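Local atomic coordinates of Rho GTPase-activating protein 27 (Homo sapiens, PDB entry 3PP2), a protein that probably switches off the Rho-type GTPases CDC42 and RAC1 by stimulating their GTP hydrolysis, may act in clathrin-mediated endocytosis, and is represented here by its pleckstrin homology domain. Residues V13-R25 / D97-I111. Residues are numbered along the deposited sequence; the frame is centred on the assembly and turned at random.
Sequences VLHRTKTADKGKR and DGSEYLIQHDSEAII
With CG turned opposite the backbone N (chi1 -169°) and every later torsion extended, K18 runs its methylenes obliquely past the CD1–CE1 side of the Y101 ring and on toward its OH, CG lying 3.7 Å from Y101 CE1, and carries its ammonium on to D21, where NZ sits 3.1 Å from OD1. The Y101 ring also meets Y68 of strand 66-71. Were K18 an alanine, this side of the Y101 ring would probably lose its cover and the D21 carboxylate its lysine partner. K18 and Y101 form a non-hydrogen-bonded pair in the antiparallel ladder of strands 13-21 and 100-104, flanked by the hydrogen-bonded pairs T17–L102 and A20–E100. Between K18 and A20 a classic beta bulge sets T19 and A20 together opposite E100. Both amides reach E100 O from the same face of its carbonyl plane, T19 N at 2.8 Å and nearly straight (178°), A20 N at 3.3 Å. On the sheet face bearing A20 and E100, opposite that of K18 and Y101, R25 NH2 makes a salt bridge of 2.7 Å with OE1 of E100 in its modelled conformer; OE1 lies in the guanidinium plane but is met from above the carboxylate plane. Past the bulge, S99 OG accepts from K22 N at 2.9 Å, while K22 NZ forms a salt bridge with D97 OD2, its hydrogen bond weak. At the far end L14 reaches from the sheet to the C-terminal helix, its CD1 against I103 CG2 and its CD2 3.8 Å from I110 CG2. The contact thus joins the first and last strands of the PH-domain barrel: backbone bonds and apolar packing knit its middle and helix end, whereas ion pairs at the D21–K24 type I' turn and nearby R25 probably balance charge at its more exposed end.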
ATOM      1  N   VAL A  13      -9.834   9.457   3.999  1.00 17.21           N
ATOM      2  CA  VAL A  13     -10.701   8.792   4.921  1.00 16.44           C
ATOM      3  C   VAL A  13      -9.926   7.745   5.750  1.00 16.37           C
ATOM      4  O   VAL A  13      -9.227   6.896   5.183  1.00 17.53           O
ATOM      5  CB  VAL A  13     -11.924   8.184   4.215  1.00 17.59           C
ATOM      6  CG1 VAL A  13     -12.764   7.395   5.245  1.00 20.55           C
ATOM      7  CG2 VAL A  13     -12.765   9.259   3.512  1.00 20.37           C
ATOM      8  N   LEU A  14     -10.055   7.810   7.068  1.00 15.37           N
ATOM      9  CA  LEU A  14      -9.426   6.892   8.001  1.00 14.98           C
ATOM     10  C   LEU A  14     -10.437   6.424   9.030  1.00 15.76           C
ATOM     11  O   LEU A  14     -11.400   7.129   9.351  1.00 17.04           O
ATOM     12  CB  LEU A  14      -8.249   7.542   8.747  1.00 15.11           C
ATOM     13  CG  LEU A  14      -7.055   7.910   7.874  1.00 15.35           C
ATOM     14  CD1 LEU A  14      -6.049   8.753   8.662  1.00 18.28           C
ATOM     15  CD2 LEU A  14      -6.415   6.672   7.282  1.00 17.87           C
ATOM     16  N   HIS A  15     -10.167   5.267   9.615  1.00 15.27           N
ATOM     17  CA  HIS A  15     -10.887   4.805  10.786  1.00 16.77           C
ATOM     18  C   HIS A  15     -10.190   5.341  12.031  1.00 15.48           C
ATOM     19  O   HIS A  15      -8.955   5.390  12.120  1.00 16.34           O
ATOM     20  CB  HIS A  15     -10.972   3.312  10.801  1.00 16.59           C
ATOM     21  CG  HIS A  15     -11.753   2.773   9.672  1.00 18.00           C
ATOM     22  ND1 HIS A  15     -13.042   2.341   9.805  1.00 19.72           N
ATOM     23  CD2 HIS A  15     -11.400   2.550   8.386  1.00 20.89           C
ATOM     24  CE1 HIS A  15     -13.467   1.895   8.635  1.00 22.09           C
ATOM     25  NE2 HIS A  15     -12.495   2.034   7.748  1.00 22.25           N
ATOM     26  N   ARG A  16     -10.971   5.763  13.001  1.00 16.47           N
ATOM     27  CA  ARG A  16     -10.397   6.259  14.259  1.00 16.51           C
ATOM     28  C   ARG A  16     -11.344   6.090  15.410  1.00 17.19           C
ATOM     29  O   ARG A  16     -12.578   6.116  15.226  1.00 18.42           O
ATOM     30  CB  ARG A  16      -9.975   7.729  14.113  1.00 17.05           C
ATOM     31  CG  ARG A  16     -11.065   8.766  14.217  1.00 18.23           C
ATOM     32  CD  ARG A  16     -12.029   8.674  13.091  1.00 19.20           C
ATOM     33  NE  ARG A  16     -13.009   9.752  13.050  1.00 18.46           N
ATOM     34  CZ  ARG A  16     -14.038   9.840  13.857  1.00 20.54           C
ATOM     35  NH1 ARG A  16     -14.912  10.854  13.708  1.00 21.28           N
ATOM     36  NH2 ARG A  16     -14.223   8.910  14.793  1.00 21.19           N
ATOM     37  N   THR A  17     -10.768   5.977  16.604  1.00 16.50           N
ATOM     38  CA  THR A  17     -11.527   6.048  17.835  1.00 16.75           C
ATOM     39  C   THR A  17     -10.698   6.792  18.872  1.00 16.07           C
ATOM     40  O   THR A  17      -9.476   6.626  18.936  1.00 17.89           O
ATOM     41  CB  THR A  17     -11.864   4.630  18.386  1.00 18.01           C
ATOM     42  OG1 THR A  17     -12.614   4.760  19.595  1.00 19.83           O
ATOM     43  CG2 THR A  17     -10.644   3.713  18.636  1.00 19.47           C
ATOM     44  N   LYS A  18     -11.372   7.538  19.720  1.00 16.94           N
ATOM     45  CA  LYS A  18     -10.759   8.071  20.913  1.00 17.12           C
ATOM     46  C   LYS A  18     -10.674   6.926  21.909  1.00 17.11           C
ATOM     47  O   LYS A  18     -11.540   6.019  21.928  1.00 19.53           O
ATOM     48  CB  LYS A  18     -11.590   9.226  21.473  1.00 17.75           C
ATOM     49  CG  LYS A  18     -10.924  10.019  22.562  1.00 18.97           C
ATOM     50  CD  LYS A  18     -11.723  11.312  22.867  1.00 19.96           C
ATOM     51  CE  LYS A  18     -11.023  12.152  23.920  1.00 21.62           C
ATOM     52  NZ  LYS A  18     -11.897  13.342  24.218  1.00 21.81           N
ATOM     53  N   THR A  19      -9.564   6.887  22.648  1.00 17.73           N
ATOM     54  CA  THR A  19      -9.348   5.857  23.676  1.00 18.57           C
ATOM     55  C   THR A  19      -9.050   6.434  25.069  1.00 19.14           C
ATOM     56  O   THR A  19      -9.191   5.727  26.052  1.00 19.40           O
ATOM     57  CB  THR A  19      -8.205   4.920  23.283  1.00 19.42           C
ATOM     58  OG1 THR A  19      -7.062   5.714  22.936  1.00 19.90           O
ATOM     59  CG2 THR A  19      -8.624   4.047  22.102  1.00 20.74           C
ATOM     60  N   ALA A  20      -8.679   7.702  25.168  1.00 18.37           N
ATOM     61  CA  ALA A  20      -8.512   8.353  26.484  1.00 18.95           C
ATOM     62  C   ALA A  20      -8.833   9.825  26.376  1.00 19.12           C
ATOM     63  O   ALA A  20      -8.545  10.457  25.329  1.00 18.94           O
ATOM     64  CB  ALA A  20      -7.116   8.165  27.010  1.00 19.83           C
ATOM     65  N   ASP A  21      -9.501  10.354  27.424  1.00 19.03           N
ATOM     66  CA  ASP A  21      -9.839  11.758  27.502  1.00 19.45           C
ATOM     67  C   ASP A  21      -8.950  12.344  28.570  1.00 19.79           C
ATOM     68  O   ASP A  21      -9.120  12.059  29.752  1.00 19.89           O
ATOM     69  CB  ASP A  21     -11.314  11.919  27.880  1.00 19.07           C
ATOM     70  CG  ASP A  21     -11.709  13.353  28.049  1.00 20.95           C
ATOM     71  OD1 ASP A  21     -11.303  14.169  27.185  1.00 24.81           O
ATOM     72  OD2 ASP A  21     -12.492  13.639  28.990  1.00 23.96           O
ATOM     73  N   LYS A  22      -7.977  13.144  28.164  1.00 20.58           N
ATOM     74  CA  LYS A  22      -7.100  13.833  29.126  1.00 22.68           C
ATOM     75  C   LYS A  22      -6.484  12.869  30.148  1.00 22.18           C
ATOM     76  O   LYS A  22      -6.416  13.163  31.360  1.00 25.89           O
ATOM     77  CB  LYS A  22      -7.812  14.990  29.800  1.00 23.44           C
ATOM     78  CG  LYS A  22      -8.258  16.046  28.802  1.00 25.77           C
ATOM     79  CD  LYS A  22      -8.962  17.194  29.483  1.00 30.96           C
ATOM     80  CE  LYS A  22      -9.352  18.219  28.475  1.00 35.44           C
ATOM     81  NZ  LYS A  22      -8.198  18.600  27.604  1.00 41.41           N
ATOM     82  N   GLY A  23      -6.028  11.723  29.648  1.00 22.84           N
ATOM     83  CA  GLY A  23      -5.377  10.757  30.475  1.00 23.30           C
ATOM     84  C   GLY A  23      -6.284   9.682  31.066  1.00 23.61           C
ATOM     85  O   GLY A  23      -5.763   8.714  31.670  1.00 27.86           O
ATOM     86  N   LYS A  24      -7.600   9.806  30.870  1.00 22.59           N
ATOM     87  CA  LYS A  24      -8.561   8.904  31.494  1.00 23.35           C
ATOM     88  C   LYS A  24      -9.116   7.958  30.417  1.00 22.15           C
ATOM     89  O   LYS A  24      -9.739   8.397  29.445  1.00 21.83           O
ATOM     90  CB  LYS A  24      -9.699   9.705  32.149  1.00 23.92           C
ATOM     91  CG  LYS A  24      -9.262  10.804  33.120  1.00 28.73           C
ATOM     92  CD  LYS A  24      -8.240  10.449  34.116  1.00 31.47           C
ATOM     93  CE  LYS A  24      -8.310  11.495  35.318  1.00 31.48           C
ATOM     94  NZ  LYS A  24      -7.495  12.760  35.106  1.00 30.45           N
ATOM     95  N   ARG A  25      -8.885   6.664  30.575  1.00 22.91           N
ATOM     96  CA  ARG A  25      -9.214   5.687  29.539  1.00 23.75           C
ATOM     97  C   ARG A  25     -10.740   5.578  29.378  1.00 21.60           C
ATOM     98  O   ARG A  25     -11.489   5.624  30.382  1.00 22.60           O
ATOM     99  CB  ARG A  25      -8.653   4.324  29.918  1.00 25.08           C
ATOM    100  CG  ARG A  25      -7.108   4.282  29.988  1.00 31.68           C
ATOM    101  CD  ARG A  25      -6.529   2.992  29.464  1.00 38.38           C
ATOM    102  NE  ARG A  25      -6.651   3.023  28.018  1.00 43.46           N
ATOM    103  CZ  ARG A  25      -5.856   3.725  27.197  1.00 46.03           C
ATOM    104  NH1 ARG A  25      -6.083   3.687  25.894  1.00 47.06           N
ATOM    105  NH2 ARG A  25      -4.840   4.464  27.668  1.00 46.63           N
ATOM    106  N   ASP A  97      -2.055  16.800  26.140  1.00 26.19           N
ATOM    107  CA  ASP A  97      -3.002  16.807  27.278  1.00 27.95           C
ATOM    108  C   ASP A  97      -3.397  15.422  27.790  1.00 26.89           C
ATOM    109  O   ASP A  97      -4.221  15.317  28.719  1.00 28.56           O
ATOM    110  CB  ASP A  97      -4.240  17.651  26.969  1.00 29.93           C
ATOM    111  CG  ASP A  97      -5.153  17.036  25.941  1.00 32.79           C
ATOM    112  OD1 ASP A  97      -4.924  15.889  25.519  1.00 34.64           O
ATOM    113  OD2 ASP A  97      -6.162  17.710  25.559  1.00 39.63           O
ATOM    114  N   GLY A  98      -2.867  14.366  27.160  1.00 24.71           N
ATOM    115  CA  GLY A  98      -3.103  13.014  27.594  1.00 23.74           C
ATOM    116  C   GLY A  98      -4.260  12.314  26.903  1.00 21.85           C
ATOM    117  O   GLY A  98      -4.536  11.152  27.171  1.00 22.74           O
ATOM    118  N   SER A  99      -4.962  12.996  26.027  1.00 21.32           N
ATOM    119  CA  SER A  99      -5.968  12.316  25.213  1.00 20.88           C
ATOM    120  C   SER A  99      -5.259  11.389  24.226  1.00 19.64           C
ATOM    121  O   SER A  99      -4.106  11.616  23.838  1.00 21.46           O
ATOM    122  CB  SER A  99      -6.840  13.304  24.492  1.00 20.94           C
ATOM    123  OG  SER A  99      -7.664  14.025  25.407  1.00 24.21           O
ATOM    124  N   GLU A 100      -5.927  10.311  23.898  1.00 19.30           N
ATOM    125  CA  GLU A 100      -5.339   9.274  23.070  0.50 18.82           C
ATOM    126  C   GLU A 100      -6.368   8.832  22.028  1.00 18.25           C
ATOM    127  O   GLU A 100      -7.573   8.797  22.304  1.00 17.56           O
ATOM    128  CB  GLU A 100      -4.895   8.058  23.934  0.50 19.56           C
ATOM    129  CG  GLU A 100      -3.782   8.376  24.983  0.50 20.82           C
ATOM    130  CD  GLU A 100      -3.369   7.186  25.838  0.50 23.55           C
ATOM    131  OE1 GLU A 100      -3.945   6.088  25.671  0.50 23.74           O
ATOM    132  OE2 GLU A 100      -2.451   7.356  26.683  0.50 27.35           O
ATOM    133  N   TYR A 101      -5.859   8.472  20.857  1.00 17.47           N
ATOM    134  CA  TYR A 101      -6.658   8.043  19.703  1.00 17.60           C
ATOM    135  C   TYR A 101      -5.954   6.885  19.027  1.00 17.25           C
ATOM    136  O   TYR A 101      -4.719   6.819  19.034  1.00 18.10           O
ATOM    137  CB  TYR A 101      -6.802   9.175  18.665  1.00 18.75           C
ATOM    138  CG  TYR A 101      -7.411  10.418  19.253  1.00 19.02           C
ATOM    139  CD1 TYR A 101      -8.764  10.691  19.150  1.00 21.24           C
ATOM    140  CD2 TYR A 101      -6.594  11.325  19.927  1.00 21.37           C
ATOM    141  CE1 TYR A 101      -9.295  11.821  19.730  1.00 24.27           C
ATOM    142  CE2 TYR A 101      -7.087  12.445  20.515  1.00 24.90           C
ATOM    143  CZ  TYR A 101      -8.465  12.718  20.412  1.00 23.18           C
ATOM    144  OH  TYR A 101      -8.982  13.855  21.014  1.00 30.32           O
ATOM    145  N   LEU A 102      -6.743   5.971  18.476  1.00 16.58           N
ATOM    146  CA  LEU A 102      -6.253   4.990  17.530  1.00 16.30           C
ATOM    147  C   LEU A 102      -6.710   5.364  16.134  1.00 15.43           C
ATOM    148  O   LEU A 102      -7.836   5.836  15.963  1.00 17.09           O
ATOM    149  CB  LEU A 102      -6.723   3.586  17.889  1.00 17.43           C
ATOM    150  CG  LEU A 102      -6.379   3.093  19.281  1.00 17.20           C
ATOM    151  CD1 LEU A 102      -7.027   1.749  19.605  1.00 19.89           C
ATOM    152  CD2 LEU A 102      -4.916   3.075  19.553  1.00 19.04           C
ATOM    153  N   ILE A 103      -5.857   5.063  15.147  1.00 15.34           N
ATOM    154  CA  ILE A 103      -6.054   5.424  13.744  1.00 14.82           C
ATOM    155  C   ILE A 103      -5.789   4.157  12.953  1.00 14.65           C
ATOM    156  O   ILE A 103      -4.805   3.455  13.222  1.00 15.61           O
ATOM    157  CB  ILE A 103      -5.102   6.569  13.292  1.00 15.50           C
ATOM    158  CG1 ILE A 103      -5.181   7.758  14.267  1.00 18.19           C
ATOM    159  CG2 ILE A 103      -5.336   6.965  11.852  1.00 17.00           C
ATOM    160  CD1 ILE A 103      -4.103   8.790  14.016  1.00 17.95           C
ATOM    161  N   GLN A 104      -6.661   3.848  11.999  1.00 14.90           N
ATOM    162  CA  GLN A 104      -6.550   2.552  11.300  1.00 15.48           C
ATOM    163  C   GLN A 104      -7.023   2.630   9.884  1.00 14.90           C
ATOM    164  O   GLN A 104      -7.897   3.431   9.536  1.00 15.03           O
ATOM    165  CB  GLN A 104      -7.399   1.542  12.083  1.00 16.79           C
ATOM    166  CG  GLN A 104      -7.271   0.093  11.718  1.00 16.63           C
ATOM    167  CD  GLN A 104      -8.250  -0.363  10.662  1.00 17.69           C
ATOM    168  OE1 GLN A 104      -9.367   0.196  10.509  1.00 18.06           O
ATOM    169  NE2 GLN A 104      -7.872  -1.434   9.952  1.00 17.79           N
ATOM    170  N   HIS A 105      -6.511   1.715   9.062  1.00 14.22           N
ATOM    171  CA  HIS A 105      -7.029   1.464   7.713  1.00 14.95           C
ATOM    172  C   HIS A 105      -6.604   0.062   7.327  1.00 14.95           C
ATOM    173  O   HIS A 105      -5.567  -0.409   7.747  1.00 15.71           O
ATOM    174  CB  HIS A 105      -6.534   2.494   6.694  1.00 15.06           C
ATOM    175  CG  HIS A 105      -7.323   2.533   5.430  1.00 13.52           C
ATOM    176  ND1 HIS A 105      -7.168   1.593   4.423  1.00 14.62           N
ATOM    177  CD2 HIS A 105      -8.309   3.378   5.030  1.00 15.29           C
ATOM    178  CE1 HIS A 105      -8.005   1.888   3.441  1.00 16.15           C
ATOM    179  NE2 HIS A 105      -8.726   2.952   3.789  1.00 17.52           N
ATOM    180  N   ASP A 106      -7.433  -0.616   6.537  1.00 16.05           N
ATOM    181  CA  ASP A 106      -7.051  -1.940   6.091  1.00 17.43           C
ATOM    182  C   ASP A 106      -5.812  -1.921   5.229  1.00 16.10           C
ATOM    183  O   ASP A 106      -5.106  -2.943   5.222  1.00 16.86           O
ATOM    184  CB  ASP A 106      -8.205  -2.601   5.354  1.00 19.54           C
ATOM    185  CG  ASP A 106      -9.372  -2.923   6.246  1.00 23.59           C
ATOM    186  OD1 ASP A 106      -9.251  -2.877   7.500  1.00 28.73           O
ATOM    187  OD2 ASP A 106     -10.444  -3.191   5.649  1.00 33.56           O
ATOM    188  N   SER A 107      -5.525  -0.804   4.554  1.00 14.52           N
ATOM    189  CA  SER A 107      -4.294  -0.677   3.795  1.00 13.97           C
ATOM    190  C   SER A 107      -3.106  -0.277   4.648  1.00 13.33           C
ATOM    191  O   SER A 107      -3.049   0.843   5.136  1.00 13.50           O
ATOM    192  CB  SER A 107      -4.429   0.320   2.674  1.00 15.12           C
ATOM    193  OG  SER A 107      -3.179   0.531   2.038  1.00 14.87           O
ATOM    194  N   GLU A 108      -2.124  -1.163   4.781  1.00 14.04           N
ATOM    195  CA  GLU A 108      -0.911  -0.830   5.478  1.00 13.94           C
ATOM    196  C   GLU A 108      -0.152   0.331   4.831  1.00 13.28           C
ATOM    197  O   GLU A 108       0.542   1.096   5.507  1.00 14.03           O
ATOM    198  CB  GLU A 108       0.019  -2.028   5.636  1.00 14.75           C
ATOM    199  CG  GLU A 108       0.544  -2.574   4.356  1.00 15.88           C
ATOM    200  CD  GLU A 108       1.387  -3.856   4.506  1.00 16.02           C
ATOM    201  OE1 GLU A 108       0.914  -4.790   5.198  1.00 22.76           O
ATOM    202  OE2 GLU A 108       2.425  -3.931   3.849  1.00 15.55           O
ATOM    203  N   ALA A 109      -0.242   0.444   3.494  1.00 13.24           N
ATOM    204  CA  ALA A 109       0.433   1.516   2.801  1.00 12.76           C
ATOM    205  C   ALA A 109      -0.202   2.866   3.120  1.00 12.97           C
ATOM    206  O   ALA A 109       0.478   3.864   3.337  1.00 14.20           O
ATOM    207  CB  ALA A 109       0.502   1.262   1.308  1.00 13.79           C
ATOM    208  N   ILE A 110      -1.530   2.922   3.155  1.00 13.30           N
ATOM    209  CA  ILE A 110      -2.244   4.135   3.602  0.50 13.51           C
ATOM    210  C   ILE A 110      -1.738   4.538   4.984  1.00 13.58           C
ATOM    211  O   ILE A 110      -1.393   5.677   5.233  1.00 14.07           O
ATOM    212  CB  ILE A 110      -3.799   3.887   3.638  0.50 14.50           C
ATOM    213  CG1 ILE A 110      -4.349   3.752   2.218  0.50 16.73           C
ATOM    214  CG2 ILE A 110      -4.531   4.982   4.467  0.50 13.82           C
ATOM    215  CD1 ILE A 110      -4.178   4.948   1.396  0.50 21.01           C
ATOM    216  N   ILE A 111      -1.753   3.590   5.900  1.00 13.02           N
ATOM    217  CA  ILE A 111      -1.373   3.889   7.303  1.00 13.47           C
ATOM    218  C   ILE A 111       0.085   4.317   7.401  1.00 12.93           C
ATOM    219  O   ILE A 111       0.406   5.257   8.108  1.00 14.08           O
ATOM    220  CB  ILE A 111      -1.725   2.709   8.214  1.00 13.49           C
ATOM    221  CG1 ILE A 111      -3.250   2.739   8.475  1.00 15.09           C
ATOM    222  CG2 ILE A 111      -0.936   2.671   9.530  1.00 16.92           C
ATOM    223  CD1 ILE A 111      -3.701   3.889   9.436  1.00 17.18           C
TER